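PDB 4N83: ribonucleoside-diphosphate reductase subunit beta from Streptococcus sanguinis, which probably catalyses, with its alpha partner, the reduction of ribonucleoside diphosphates to the deoxyribonucleotides needed for DNA synthesis, as the dimetal-carrying radical subunit. Local coordinates for residues K52-K57 with V243-E248; G60-L65 with S163-P168; S105-T110 with A178-I183; T158-S163 with Y226-N231; K250-Y255 with P279-G284. All coordinates share one frame; numbering follows the deposited sequence.

Overall arrangement
Four of the contacts join helices of the ferritin-like small subunit, and contact 1 joins a helix to the turn before helix 246-263. Contact 2 is the central one, its centre about 11 Å from that of contact 1, 12 Å from contact 4, 13 Å from contact 3 and 14 Å from contact 5, and it touches all four. Its Phe165 comes within about 7 Å of a manganese ion (nearest atoms). Leu62 of contact 2 and Ile107 of contact 3 each come within about 4 Å of the side chain of Tyr104, the probable active-site residue. Contacts 2 and 3 also reach the second subunit.

Contact 1 (K52-K57 with V243-E248); sequences KDLVGK and VGWTEE
Leu54 meets Val243 and Trp245 through a single methyl group, and everything that passes between K52-K57 and V243-E248 is apolar. Leu54 CD2 lies 3.7 Å from Val243 CG2 and 3.8 Å from Trp245 CZ3. With CG anti to the backbone N (chi1 178°), the side chain is turned toward the V243-E248 segment, and leucine suits the place because it is long enough to bring CD2 to both the valine and the indole. The indole is approached at a slant by CD2, whereas Val243 CG2 sits 3.9 Å above one of its faces, displaced toward the rim, so that valine and tryptophan pack on each other as well as on the leucine.

The backbone brings them together. Gly244, between them, has phi 85°, a value that glycine takes up easily, and this turn sets Val243 beside the indole. Trp245 then occupies the N-cap position of helix 246-263.

Among charged groups, Lys57 NZ and Asp53 OD2 form a salt bridge of 3.6 Å one helical turn apart, within 52-57. Lys57 also makes a cation-pi contact with Trp123.

Leu54 packs further on Leu239 of helix 211-240, and Trp245 meets Tyr170 and Tyr171 of helix 162-173. The contact thus ties helix 49-78 to the junction between helices 211-240 and 246-263.

Contact 2 (G60-L65 with S163-P168); sequences GGLTLL and SGFFTP
Leu62 buries more of its surface here than any other residue of the two segments, by laying its side chain against the backbone of Gly164. Its CD1 methyl comes 3.9 Å from Gly164 CA and 4.1 Å from Gly164 C. CG stands anti to the carbonyl carbon (chi1 -61°) and the chain is then extended (chi2 167°), which carries CD1 outward to the opposing helix. Glycine suits the receiving position because it presents bare backbone: the CA atoms of Leu62 and Gly164 approach to 6.8 Å, with the CD1 methyl resting directly on the glycine backbone.

Phe165 is the third partner. Its CE1 is 4.3 Å from Leu62 CD1, which meets the ring at a slant, so this is loose packing at the flank of the main contact. The ring also leans on Ile184, Ile187 and Ile188 of helix 178-206 and meets Tyr162 edge-to-face.

The side chain of Leu62 is also about 4 Å from that of Tyr104, the probable active-site tyrosine, and about 5 Å from that of Asp66, a manganese ligand, between nearest atoms. The apolar side chain of Leu62 beside Tyr104 is consistent with the hydrophobic surroundings that shelter the tyrosyl radical in this family.

Contact 3 (S105-T110 with A178-I183); sequences SSIFST and ANVAEI
Ile107 and Val180 are the nearest CA pair of S105-T110 and A178-I183, 6.8 Å apart. The segments run in opposite directions, both helical, with regular bonds such as Ser109 N to Ser105 O and Glu182 N to Ala178 O.

From the first helix Ile107 alone carries the packing. Its two branches divide the work: CG2 lies 4.1 Å from Val180 CG1, while the longer arm sets CD1 3.6 Å from Ile183 CG2. CG1 is turned beside the backbone N, anti to the carbonyl carbon (chi1 -65°), and the arm extends from there to slide past Ile183, the two chains pointing opposite ways. Val180 and Ile183, three residues apart, lie on one side of their helix, and beta-branched residues make a compact, stiff surface there.

Serine and threonine occupy other positions of 105-110. Thr110 OG1 donates to Ser106 O at 3.1 Å, almost in line with the carbonyl bond (168°).

The Ile107 side chain is about 4 Å from that of Tyr104 (nearest atoms), so the packing borders the probable radical site. Phe59, from a third helix, 49-78, packs on both Ile107 and Val180. Ser109 OG is within hydrogen-bonding reach of Asn11 of the second subunit, which places helix 84-111 at the dimer interface.

Contact 4 (T158-S163 with Y226-N231); sequences TFLFYS and YTLYEN
Thr227 O, just before the Leu228 and Tyr229 that meet Phe159 and Leu160 across the contact, is gripped by two donors. Asn231 N reaches it at 3.2 Å in the ordinary helical bond. Asn231 ND2 also lies 3.2 Å from Thr227 O, coming from the opposite face of the carbonyl plane and 39° out of it, with a bent N-H angle of 141°. Asparagine suits the place because its short amide can fold back onto its own helix, which restrains its rotation.

The contact itself is apolar. Phe159 points its ring edge at the helix opposite, with CZ 4.3 Å from Tyr229 CA and CE2 4.5 Å from Leu228 CB, both near the ring plane. The same CZ lies near the plane of the Tyr229 ring, at its edge, and is closest to CB within that side chain. Leu160 answers Leu228 methyl to methyl: its CD2 is 4.1 Å from Leu228 CD1 and equally far from Leu228 CD2, fitting into the fork of that side chain. Placing Leu160 CG between the backbone N and the carbonyl carbon (chi1 62°) is what brings CD2 to that fork.

The backbone at 158-160 makes a wider, pi-type turn immediately after Glu157, which binds manganese. Phe161 packs on Leu62, Leu65 and Asp66 of helix 49-78. Phe159 also rests on Leu253 and Ala257 of helix 246-263, and Tyr229 OH bonds Arg254 of that helix, so the break between helices 148-160 and 162-173 is wedged between helices 49-78, 211-240 and 246-263.

Contact 5 (K250-Y255 with P279-G284); sequences KTFLRY and PIVMNG
Met282 and Tyr255 form a Met-aromatic contact, the feature that sets this otherwise ordinary apolar packing apart. The sulfur SD lies 5.4 Å from the centroid of the Tyr255 ring and 52° off its normal, an oblique approach. The terminal methyl comes nearer, with Met282 CE 3.9 Å from Tyr255 CE2. Two successive bends, at chi2 and chi3 (each 58°), curl the side chain back toward the tyrosine although its first bond does not aim there. Methionine, unbranched and flexible, is well fitted to such a detour.

Beside it Val281 sets CG1 over one face of the Phe252 ring, 4.0 Å above the plane and toward the rim. From there it is equally close, at 4.1 Å, to Phe252 CE1 and to Phe252 CZ. Phe252 and Tyr255, three residues apart, project from one side of helix 246-263, each with CG anti to its own nitrogen. The large rings bridge backbones that stay well separated: the nearest CA atoms, those of Phe252 and Val281, are 9.1 Å apart. Val281 also touches Phe166 and Leu169 of helix 162-173, and Val277 packs on both Phe252 and Met282.

Away from this surface, Arg254 forms a salt bridge with Asp272. Lys250 O sits over the centre of the Arg254 guanidinium, 3.3 Å above its plane.

The packing of the short helix 279-285, close to the end of the ordered chain, on helix 246-263 is therefore apolar, with perhaps a small sulfur-aromatic contribution, and such forces depend on shape and fit far more than on exact direction.

Contact 1 (K52-K57 with V243-E248)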
# COMPACT_ATOMS: atom_id res chain seq x y z
N LYS A 52 -10.64 19.61 25.93
CA LYS A 52 -9.33 19.01 25.61
C LYS A 52 -9.34 17.48 25.73
O LYS A 52 -8.75 16.79 24.90
CB LYS A 52 -8.23 19.57 26.51
CG LYS A 52 -7.68 20.92 26.07
CD LYS A 52 -6.47 21.31 26.90
CE LYS A 52 -5.87 22.62 26.43
NZ LYS A 52 -4.73 23.05 27.30
N ASP A 53 -10.00 16.97 26.77
CA ASP A 53 -10.04 15.53 27.02
C ASP A 53 -10.87 14.78 25.97
O ASP A 53 -10.60 13.61 25.69
CB ASP A 53 -10.59 15.25 28.43
CG ASP A 53 -10.18 13.88 28.96
OD1 ASP A 53 -8.97 13.67 29.17
OD2 ASP A 53 -11.07 13.04 29.18
N LEU A 54 -11.87 15.45 25.40
CA LEU A 54 -12.71 14.86 24.36
C LEU A 54 -11.95 14.65 23.05
O LEU A 54 -12.22 13.68 22.33
CB LEU A 54 -13.95 15.73 24.11
CG LEU A 54 -14.92 15.27 23.02
CD1 LEU A 54 -15.43 13.86 23.29
CD2 LEU A 54 -16.08 16.25 22.91
N VAL A 55 -11.03 15.55 22.74
CA VAL A 55 -10.28 15.52 21.48
C VAL A 55 -9.37 14.29 21.37
O VAL A 55 -9.35 13.62 20.34
CB VAL A 55 -9.47 16.82 21.27
CG1 VAL A 55 -8.50 16.69 20.10
CG2 VAL A 55 -10.41 17.99 21.04
N GLY A 56 -8.64 14.00 22.44
CA GLY A 56 -7.73 12.85 22.47
C GLY A 56 -8.46 11.51 22.42
O GLY A 56 -8.00 10.57 21.77
N LYS A 57 -9.59 11.43 23.12
CA LYS A 57 -10.42 10.22 23.12
C LYS A 57 -11.05 9.95 21.75
O LYS A 57 -11.29 8.79 21.39
CB LYS A 57 -11.53 10.34 24.18
CG LYS A 57 -11.03 10.26 25.61
CD LYS A 57 -12.19 10.29 26.60
CE LYS A 57 -11.74 9.90 28.00
NZ LYS A 57 -12.87 9.94 28.97
N VAL A 243 -19.85 17.73 27.56
CA VAL A 243 -19.83 18.90 26.66
C VAL A 243 -21.22 19.21 26.09
O VAL A 243 -21.51 20.37 25.77
CB VAL A 243 -18.80 18.74 25.51
CG1 VAL A 243 -17.39 18.80 26.06
CG2 VAL A 243 -19.03 17.46 24.72
N GLY A 244 -22.05 18.18 25.96
CA GLY A 244 -23.46 18.35 25.61
C GLY A 244 -23.76 18.46 24.12
O GLY A 244 -24.57 19.29 23.71
N TRP A 245 -23.12 17.61 23.32
CA TRP A 245 -23.42 17.51 21.89
C TRP A 245 -23.93 16.10 21.53
O TRP A 245 -23.86 15.69 20.37
CB TRP A 245 -22.19 17.83 21.03
CG TRP A 245 -21.42 19.06 21.43
CD1 TRP A 245 -21.93 20.22 21.95
CD2 TRP A 245 -20.01 19.26 21.31
NE1 TRP A 245 -20.92 21.12 22.18
CE2 TRP A 245 -19.73 20.56 21.80
CE3 TRP A 245 -18.95 18.47 20.85
CZ2 TRP A 245 -18.43 21.08 21.83
CZ3 TRP A 245 -17.66 18.99 20.89
CH2 TRP A 245 -17.42 20.28 21.38
N THR A 246 -24.44 15.38 22.53
CA THR A 246 -24.84 13.97 22.36
C THR A 246 -25.89 13.78 21.27
O THR A 246 -25.76 12.90 20.42
CB THR A 246 -25.37 13.39 23.68
OG1 THR A 246 -24.39 13.53 24.70
CG2 THR A 246 -25.72 11.91 23.52
N GLU A 247 -26.94 14.60 21.30
CA GLU A 247 -28.04 14.48 20.35
C GLU A 247 -27.68 14.96 18.94
O GLU A 247 -28.31 14.56 17.97
CB GLU A 247 -29.28 15.24 20.86
CG GLU A 247 -29.87 14.67 22.15
CD GLU A 247 -30.35 13.23 22.00
OE1 GLU A 247 -30.74 12.83 20.89
OE2 GLU A 247 -30.34 12.50 23.02
N GLU A 248 -26.67 15.82 18.84
CA GLU A 248 -26.18 16.29 17.54
C GLU A 248 -25.34 15.23 16.83
O GLU A 248 -25.41 15.10 15.61
CB GLU A 248 -25.36 17.57 17.70
CG GLU A 248 -26.16 18.78 18.14
CD GLU A 248 -25.33 20.04 18.23
OE1 GLU A 248 -25.69 21.05 17.59
OE2 GLU A 248 -24.29 20.02 18.93

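Contact 2 (G60-L65 with S163-P168)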
# COMPACT_ATOMS: atom_id res chain seq x y z
N GLY A 60 -7.86 9.09 19.20
CA GLY A 60 -7.35 7.81 19.69
C GLY A 60 -8.28 6.64 19.41
O GLY A 60 -7.82 5.54 19.11
N GLY A 61 -9.58 6.88 19.52
CA GLY A 61 -10.59 5.86 19.21
C GLY A 61 -10.63 5.51 17.73
O GLY A 61 -10.79 4.35 17.37
N LEU A 62 -10.48 6.53 16.89
CA LEU A 62 -10.42 6.34 15.44
C LEU A 62 -9.09 5.70 15.03
O LEU A 62 -9.04 4.92 14.07
CB LEU A 62 -10.60 7.67 14.72
CG LEU A 62 -11.93 8.40 14.94
CD1 LEU A 62 -11.83 9.83 14.42
CD2 LEU A 62 -13.09 7.66 14.27
N THR A 63 -8.02 6.04 15.74
CA THR A 63 -6.69 5.46 15.51
C THR A 63 -6.74 3.93 15.58
O THR A 63 -6.04 3.25 14.84
CB THR A 63 -5.66 5.97 16.53
OG1 THR A 63 -5.77 7.39 16.67
CG2 THR A 63 -4.24 5.61 16.10
N LEU A 64 -7.56 3.41 16.49
CA LEU A 64 -7.76 1.97 16.64
C LEU A 64 -8.35 1.36 15.37
O LEU A 64 -7.97 0.25 14.98
CB LEU A 64 -8.68 1.68 17.83
CG LEU A 64 -8.81 0.23 18.29
CD1 LEU A 64 -7.54 -0.23 18.99
CD2 LEU A 64 -10.02 0.07 19.20
N LEU A 65 -9.26 2.08 14.73
CA LEU A 65 -9.98 1.59 13.56
C LEU A 65 -9.24 1.82 12.24
O LEU A 65 -9.47 1.10 11.27
CB LEU A 65 -11.37 2.21 13.50
CG LEU A 65 -12.26 1.97 14.72
CD1 LEU A 65 -13.49 2.86 14.68
CD2 LEU A 65 -12.65 0.50 14.84
N SER A 163 -18.78 9.63 14.01
CA SER A 163 -18.96 9.94 15.42
C SER A 163 -17.75 10.70 15.95
O SER A 163 -17.87 11.60 16.78
CB SER A 163 -19.16 8.66 16.24
OG SER A 163 -18.08 7.76 16.06
N GLY A 164 -16.57 10.32 15.45
CA GLY A 164 -15.32 11.01 15.77
C GLY A 164 -15.10 12.27 14.95
O GLY A 164 -14.63 13.27 15.48
N PHE A 165 -15.43 12.22 13.65
CA PHE A 165 -15.22 13.38 12.77
C PHE A 165 -16.06 14.60 13.14
O PHE A 165 -15.72 15.72 12.76
CB PHE A 165 -15.50 13.02 11.30
CG PHE A 165 -14.51 12.04 10.69
CD1 PHE A 165 -13.15 12.11 10.98
CD2 PHE A 165 -14.95 11.08 9.78
CE1 PHE A 165 -12.26 11.22 10.40
CE2 PHE A 165 -14.05 10.19 9.20
CZ PHE A 165 -12.71 10.27 9.51
N PHE A 166 -17.15 14.40 13.88
CA PHE A 166 -18.04 15.49 14.31
C PHE A 166 -17.30 16.59 15.09
O PHE A 166 -17.62 17.78 14.93
CB PHE A 166 -19.19 14.93 15.16
CG PHE A 166 -20.23 15.95 15.54
CD1 PHE A 166 -21.36 16.14 14.75
CD2 PHE A 166 -20.09 16.72 16.69
CE1 PHE A 166 -22.32 17.07 15.09
CE2 PHE A 166 -21.05 17.66 17.03
CZ PHE A 166 -22.17 17.84 16.23
N THR A 167 -16.34 16.21 15.92
CA THR A 167 -15.61 17.16 16.77
C THR A 167 -14.69 18.11 15.99
O THR A 167 -14.84 19.33 16.11
CB THR A 167 -14.84 16.43 17.89
OG1 THR A 167 -15.72 15.56 18.60
CG2 THR A 167 -14.23 17.43 18.87
N PRO A 168 -13.72 17.58 15.21
CA PRO A 168 -12.84 18.48 14.45
C PRO A 168 -13.56 19.29 13.37
O PRO A 168 -13.14 20.41 13.06
CB PRO A 168 -11.82 17.53 13.83
CG PRO A 168 -12.50 16.22 13.76
CD PRO A 168 -13.35 16.17 15.00

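Contact 3 (S105-T110 with A178-I183)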
# COMPACT_ATOMS: atom_id res chain seq x y z
N SER A 105 -0.96 10.31 15.36
CA SER A 105 0.23 10.40 16.21
C SER A 105 0.94 11.76 16.07
O SER A 105 1.50 12.26 17.05
CB SER A 105 1.22 9.27 15.89
OG SER A 105 0.61 8.00 16.02
N SER A 106 0.90 12.34 14.87
CA SER A 106 1.46 13.67 14.63
C SER A 106 0.65 14.77 15.31
O SER A 106 1.21 15.78 15.74
CB SER A 106 1.54 13.95 13.12
OG SER A 106 2.34 12.99 12.47
N ILE A 107 -0.67 14.57 15.40
CA ILE A 107 -1.55 15.49 16.11
C ILE A 107 -1.23 15.47 17.60
O ILE A 107 -1.12 16.52 18.23
CB ILE A 107 -3.04 15.14 15.91
CG1 ILE A 107 -3.44 15.33 14.44
CG2 ILE A 107 -3.93 16.00 16.81
CD1 ILE A 107 -4.76 14.69 14.07
N PHE A 108 -1.08 14.26 18.15
CA PHE A 108 -0.78 14.09 19.57
C PHE A 108 0.59 14.66 19.95
O PHE A 108 0.75 15.24 21.02
CB PHE A 108 -0.84 12.61 19.98
CG PHE A 108 -2.17 11.94 19.73
CD1 PHE A 108 -3.37 12.56 20.09
CD2 PHE A 108 -2.23 10.67 19.17
CE1 PHE A 108 -4.58 11.94 19.86
CE2 PHE A 108 -3.44 10.05 18.94
CZ PHE A 108 -4.62 10.68 19.29
N SER A 109 1.57 14.49 19.06
CA SER A 109 2.94 14.94 19.33
C SER A 109 3.04 16.45 19.53
O SER A 109 3.71 16.91 20.46
CB SER A 109 3.87 14.51 18.20
OG SER A 109 3.92 13.10 18.09
N THR A 110 2.36 17.21 18.67
CA THR A 110 2.40 18.67 18.74
C THR A 110 1.57 19.19 19.91
O THR A 110 2.07 19.95 20.74
CB THR A 110 1.88 19.31 17.43
OG1 THR A 110 2.41 18.60 16.30
CG2 THR A 110 2.29 20.78 17.35
N ALA A 178 -7.45 24.69 12.67
CA ALA A 178 -7.49 24.63 11.20
C ALA A 178 -6.65 23.50 10.62
O ALA A 178 -7.12 22.74 9.78
CB ALA A 178 -7.06 25.97 10.61
N ASN A 179 -5.40 23.40 11.07
CA ASN A 179 -4.48 22.36 10.61
C ASN A 179 -4.83 20.97 11.13
O ASN A 179 -4.58 19.97 10.46
CB ASN A 179 -3.04 22.72 11.00
CG ASN A 179 -2.55 23.99 10.33
OD1 ASN A 179 -2.68 24.16 9.12
ND2 ASN A 179 -1.99 24.90 11.12
N VAL A 180 -5.41 20.91 12.33
CA VAL A 180 -5.90 19.65 12.90
C VAL A 180 -7.16 19.20 12.17
O VAL A 180 -7.47 18.01 12.14
CB VAL A 180 -6.19 19.79 14.42
CG1 VAL A 180 -6.69 18.47 15.00
CG2 VAL A 180 -4.94 20.25 15.16
N ALA A 181 -7.89 20.15 11.59
CA ALA A 181 -9.07 19.84 10.79
C ALA A 181 -8.69 19.37 9.38
O ALA A 181 -9.28 18.42 8.87
CB ALA A 181 -9.99 21.04 10.72
N GLU A 182 -7.73 20.05 8.76
CA GLU A 182 -7.27 19.72 7.40
C GLU A 182 -6.74 18.29 7.29
O GLU A 182 -6.97 17.61 6.29
CB GLU A 182 -6.20 20.71 6.91
CG GLU A 182 -6.74 21.86 6.06
CD GLU A 182 -7.16 21.43 4.66
OE1 GLU A 182 -7.85 22.23 3.98
OE2 GLU A 182 -6.81 20.31 4.23
N ILE A 183 -6.02 17.85 8.32
CA ILE A 183 -5.46 16.49 8.34
C ILE A 183 -6.57 15.44 8.48
O ILE A 183 -6.40 14.30 8.06
CB ILE A 183 -4.41 16.35 9.46
CG1 ILE A 183 -3.49 15.15 9.20
CG2 ILE A 183 -5.06 16.24 10.83
CD1 ILE A 183 -2.24 15.17 10.04

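Contact 4 (T158-S163 with Y226-N231)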
# COMPACT_ATOMS: atom_id res chain seq x y z
N THR A 158 -17.48 4.97 6.42
CA THR A 158 -18.44 5.91 5.82
C THR A 158 -19.51 6.39 6.81
O THR A 158 -20.15 7.41 6.58
CB THR A 158 -19.15 5.29 4.59
OG1 THR A 158 -18.24 4.45 3.88
CG2 THR A 158 -19.68 6.38 3.66
N PHE A 159 -19.70 5.65 7.90
CA PHE A 159 -20.82 5.89 8.83
C PHE A 159 -20.36 6.10 10.28
O PHE A 159 -20.52 7.20 10.82
CB PHE A 159 -21.84 4.74 8.70
CG PHE A 159 -22.57 4.40 9.97
CD1 PHE A 159 -23.41 5.33 10.58
CD2 PHE A 159 -22.44 3.15 10.55
CE1 PHE A 159 -24.09 5.02 11.74
CE2 PHE A 159 -23.12 2.83 11.72
CZ PHE A 159 -23.94 3.77 12.31
N LEU A 160 -19.80 5.07 10.90
CA LEU A 160 -19.47 5.11 12.33
C LEU A 160 -18.09 5.73 12.64
O LEU A 160 -17.74 5.89 13.81
CB LEU A 160 -19.61 3.72 12.97
CG LEU A 160 -18.73 2.57 12.48
CD1 LEU A 160 -17.40 2.52 13.21
CD2 LEU A 160 -19.47 1.24 12.61
N PHE A 161 -17.33 6.07 11.60
CA PHE A 161 -16.13 6.90 11.75
C PHE A 161 -16.52 8.35 12.07
O PHE A 161 -15.77 9.07 12.73
CB PHE A 161 -15.28 6.88 10.48
CG PHE A 161 -13.99 6.10 10.61
CD1 PHE A 161 -12.77 6.71 10.37
CD2 PHE A 161 -14.00 4.75 10.95
CE1 PHE A 161 -11.58 6.00 10.47
CE2 PHE A 161 -12.82 4.04 11.06
CZ PHE A 161 -11.61 4.66 10.82
N TYR A 162 -17.70 8.76 11.61
CA TYR A 162 -18.14 10.16 11.70
C TYR A 162 -18.60 10.59 13.10
O TYR A 162 -18.81 11.78 13.34
CB TYR A 162 -19.22 10.44 10.66
CG TYR A 162 -18.68 10.51 9.25
CD1 TYR A 162 -18.39 9.34 8.54
CD2 TYR A 162 -18.42 11.73 8.64
CE1 TYR A 162 -17.88 9.40 7.26
CE2 TYR A 162 -17.91 11.80 7.35
CZ TYR A 162 -17.64 10.63 6.67
OH TYR A 162 -17.14 10.68 5.39
N SER A 163 -18.78 9.63 14.01
CA SER A 163 -18.96 9.94 15.42
C SER A 163 -17.75 10.70 15.95
O SER A 163 -17.87 11.60 16.78
CB SER A 163 -19.16 8.66 16.24
OG SER A 163 -18.08 7.76 16.06
N TYR A 226 -28.12 -1.90 12.79
CA TYR A 226 -28.75 -1.53 14.06
C TYR A 226 -27.89 -1.86 15.28
O TYR A 226 -27.89 -1.12 16.27
CB TYR A 226 -30.13 -2.18 14.20
CG TYR A 226 -31.24 -1.45 13.47
CD1 TYR A 226 -31.78 -0.27 14.00
CD2 TYR A 226 -31.76 -1.92 12.27
CE1 TYR A 226 -32.80 0.41 13.34
CE2 TYR A 226 -32.77 -1.26 11.61
CZ TYR A 226 -33.29 -0.09 12.14
OH TYR A 226 -34.30 0.58 11.49
N THR A 227 -27.15 -2.97 15.22
CA THR A 227 -26.27 -3.38 16.32
C THR A 227 -25.10 -2.42 16.49
O THR A 227 -24.74 -2.06 17.62
CB THR A 227 -25.70 -4.80 16.11
OG1 THR A 227 -26.78 -5.71 15.83
CG2 THR A 227 -24.95 -5.28 17.34
N LEU A 228 -24.50 -2.01 15.37
CA LEU A 228 -23.40 -1.03 15.37
C LEU A 228 -23.89 0.36 15.76
O LEU A 228 -23.16 1.12 16.39
CB LEU A 228 -22.72 -0.98 14.00
CG LEU A 228 -21.89 -2.21 13.62
CD1 LEU A 228 -21.58 -2.20 12.13
CD2 LEU A 228 -20.61 -2.29 14.43
N TYR A 229 -25.13 0.68 15.37
CA TYR A 229 -25.75 1.96 15.72
C TYR A 229 -26.06 2.04 17.22
O TYR A 229 -25.83 3.08 17.85
CB TYR A 229 -27.03 2.17 14.91
CG TYR A 229 -27.82 3.40 15.30
CD1 TYR A 229 -27.30 4.68 15.11
CD2 TYR A 229 -29.10 3.29 15.84
CE1 TYR A 229 -28.03 5.81 15.46
CE2 TYR A 229 -29.83 4.41 16.20
CZ TYR A 229 -29.29 5.66 16.00
OH TYR A 229 -30.02 6.78 16.36
N GLU A 230 -26.57 0.95 17.78
CA GLU A 230 -26.92 0.90 19.21
C GLU A 230 -25.67 1.00 20.09
O GLU A 230 -25.68 1.71 21.10
CB GLU A 230 -27.70 -0.38 19.52
CG GLU A 230 -28.45 -0.34 20.85
CD GLU A 230 -29.43 -1.49 21.01
OE1 GLU A 230 -29.18 -2.58 20.44
OE2 GLU A 230 -30.44 -1.31 21.71
N ASN A 231 -24.61 0.30 19.71
CA ASN A 231 -23.32 0.39 20.40
C ASN A 231 -22.66 1.76 20.24
O ASN A 231 -21.95 2.22 21.14
CB ASN A 231 -22.36 -0.71 19.93
CG ASN A 231 -22.49 -1.98 20.74
OD1 ASN A 231 -22.20 -2.00 21.94
ND2 ASN A 231 -22.90 -3.07 20.09

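Contact 5 (K250-Y255 with P279-G284)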
# COMPACT_ATOMS: atom_id res chain seq x y z
N LYS A 250 -25.74 12.00 17.32
CA LYS A 250 -26.75 11.02 16.92
C LYS A 250 -27.43 11.42 15.61
O LYS A 250 -27.73 10.57 14.78
CB LYS A 250 -27.79 10.85 18.04
CG LYS A 250 -27.26 10.13 19.26
CD LYS A 250 -28.23 10.21 20.43
CE LYS A 250 -27.74 9.39 21.61
NZ LYS A 250 -28.69 9.44 22.76
N THR A 251 -27.68 12.72 15.44
CA THR A 251 -28.22 13.26 14.19
C THR A 251 -27.23 13.08 13.04
O THR A 251 -27.62 12.82 11.90
CB THR A 251 -28.57 14.76 14.32
OG1 THR A 251 -29.27 14.99 15.55
CG2 THR A 251 -29.43 15.23 13.15
N PHE A 252 -25.94 13.24 13.35
CA PHE A 252 -24.87 13.11 12.36
C PHE A 252 -24.63 11.64 11.98
O PHE A 252 -24.31 11.34 10.83
CB PHE A 252 -23.58 13.73 12.93
CG PHE A 252 -22.52 14.03 11.89
CD1 PHE A 252 -22.83 14.76 10.75
CD2 PHE A 252 -21.21 13.62 12.09
CE1 PHE A 252 -21.85 15.05 9.81
CE2 PHE A 252 -20.23 13.92 11.15
CZ PHE A 252 -20.55 14.63 10.01
N LEU A 253 -24.81 10.74 12.95
CA LEU A 253 -24.64 9.30 12.72
C LEU A 253 -25.74 8.71 11.82
O LEU A 253 -25.46 7.89 10.95
CB LEU A 253 -24.60 8.53 14.05
CG LEU A 253 -23.25 8.52 14.77
CD1 LEU A 253 -23.41 8.06 16.21
CD2 LEU A 253 -22.25 7.65 14.02
N ARG A 254 -26.98 9.13 12.06
CA ARG A 254 -28.11 8.71 11.22
C ARG A 254 -27.98 9.23 9.79
O ARG A 254 -28.39 8.57 8.84
CB ARG A 254 -29.43 9.18 11.83
CG ARG A 254 -29.85 8.42 13.09
CD ARG A 254 -31.20 8.89 13.61
NE ARG A 254 -31.10 10.18 14.30
CZ ARG A 254 -30.90 10.34 15.60
NH1 ARG A 254 -30.76 9.30 16.42
NH2 ARG A 254 -30.83 11.57 16.10
N TYR A 255 -27.40 10.43 9.65
CA TYR A 255 -27.21 11.06 8.35
C TYR A 255 -26.21 10.30 7.48
O TYR A 255 -26.50 9.96 6.34
CB TYR A 255 -26.77 12.52 8.54
CG TYR A 255 -26.34 13.22 7.26
CD1 TYR A 255 -27.20 13.33 6.18
CD2 TYR A 255 -25.06 13.77 7.15
CE1 TYR A 255 -26.81 13.97 5.01
CE2 TYR A 255 -24.66 14.41 5.98
CZ TYR A 255 -25.54 14.51 4.92
OH TYR A 255 -25.14 15.14 3.77
N PRO A 279 -25.37 23.02 11.69
CA PRO A 279 -25.01 23.81 10.51
C PRO A 279 -23.51 24.11 10.39
O PRO A 279 -22.99 24.15 9.27
CB PRO A 279 -25.80 25.11 10.70
CG PRO A 279 -25.99 25.22 12.17
CD PRO A 279 -26.13 23.81 12.67
N ILE A 280 -22.84 24.31 11.52
CA ILE A 280 -21.41 24.65 11.51
C ILE A 280 -20.54 23.41 11.24
O ILE A 280 -19.39 23.54 10.80
CB ILE A 280 -20.98 25.36 12.83
CG1 ILE A 280 -20.06 26.55 12.51
CG2 ILE A 280 -20.33 24.41 13.82
CD1 ILE A 280 -20.78 27.79 12.03
N VAL A 281 -21.08 22.23 11.49
CA VAL A 281 -20.43 20.97 11.12
C VAL A 281 -20.60 20.71 9.63
O VAL A 281 -19.70 20.19 8.97
CB VAL A 281 -20.98 19.77 11.93
CG1 VAL A 281 -20.35 18.46 11.46
CG2 VAL A 281 -20.72 19.99 13.42
N MET A 282 -21.77 21.09 9.10
CA MET A 282 -22.02 21.01 7.66
C MET A 282 -21.26 22.11 6.91
O MET A 282 -20.97 21.97 5.72
CB MET A 282 -23.53 21.12 7.37
CG MET A 282 -23.96 20.49 6.05
SD MET A 282 -23.55 18.74 5.90
CE MET A 282 -24.40 18.05 7.32
N ASN A 283 -20.94 23.19 7.62
CA ASN A 283 -20.00 24.20 7.13
C ASN A 283 -18.58 23.63 7.04
O ASN A 283 -17.80 24.00 6.16
CB ASN A 283 -20.03 25.44 8.04
CG ASN A 283 -19.07 26.53 7.59
OD1 ASN A 283 -18.23 26.98 8.37
ND2 ASN A 283 -19.18 26.94 6.34
N GLY A 284 -18.25 22.73 7.97
CA GLY A 284 -16.96 22.04 7.98
C GLY A 284 -16.77 21.06 6.84
O GLY A 284 -15.66 20.93 6.32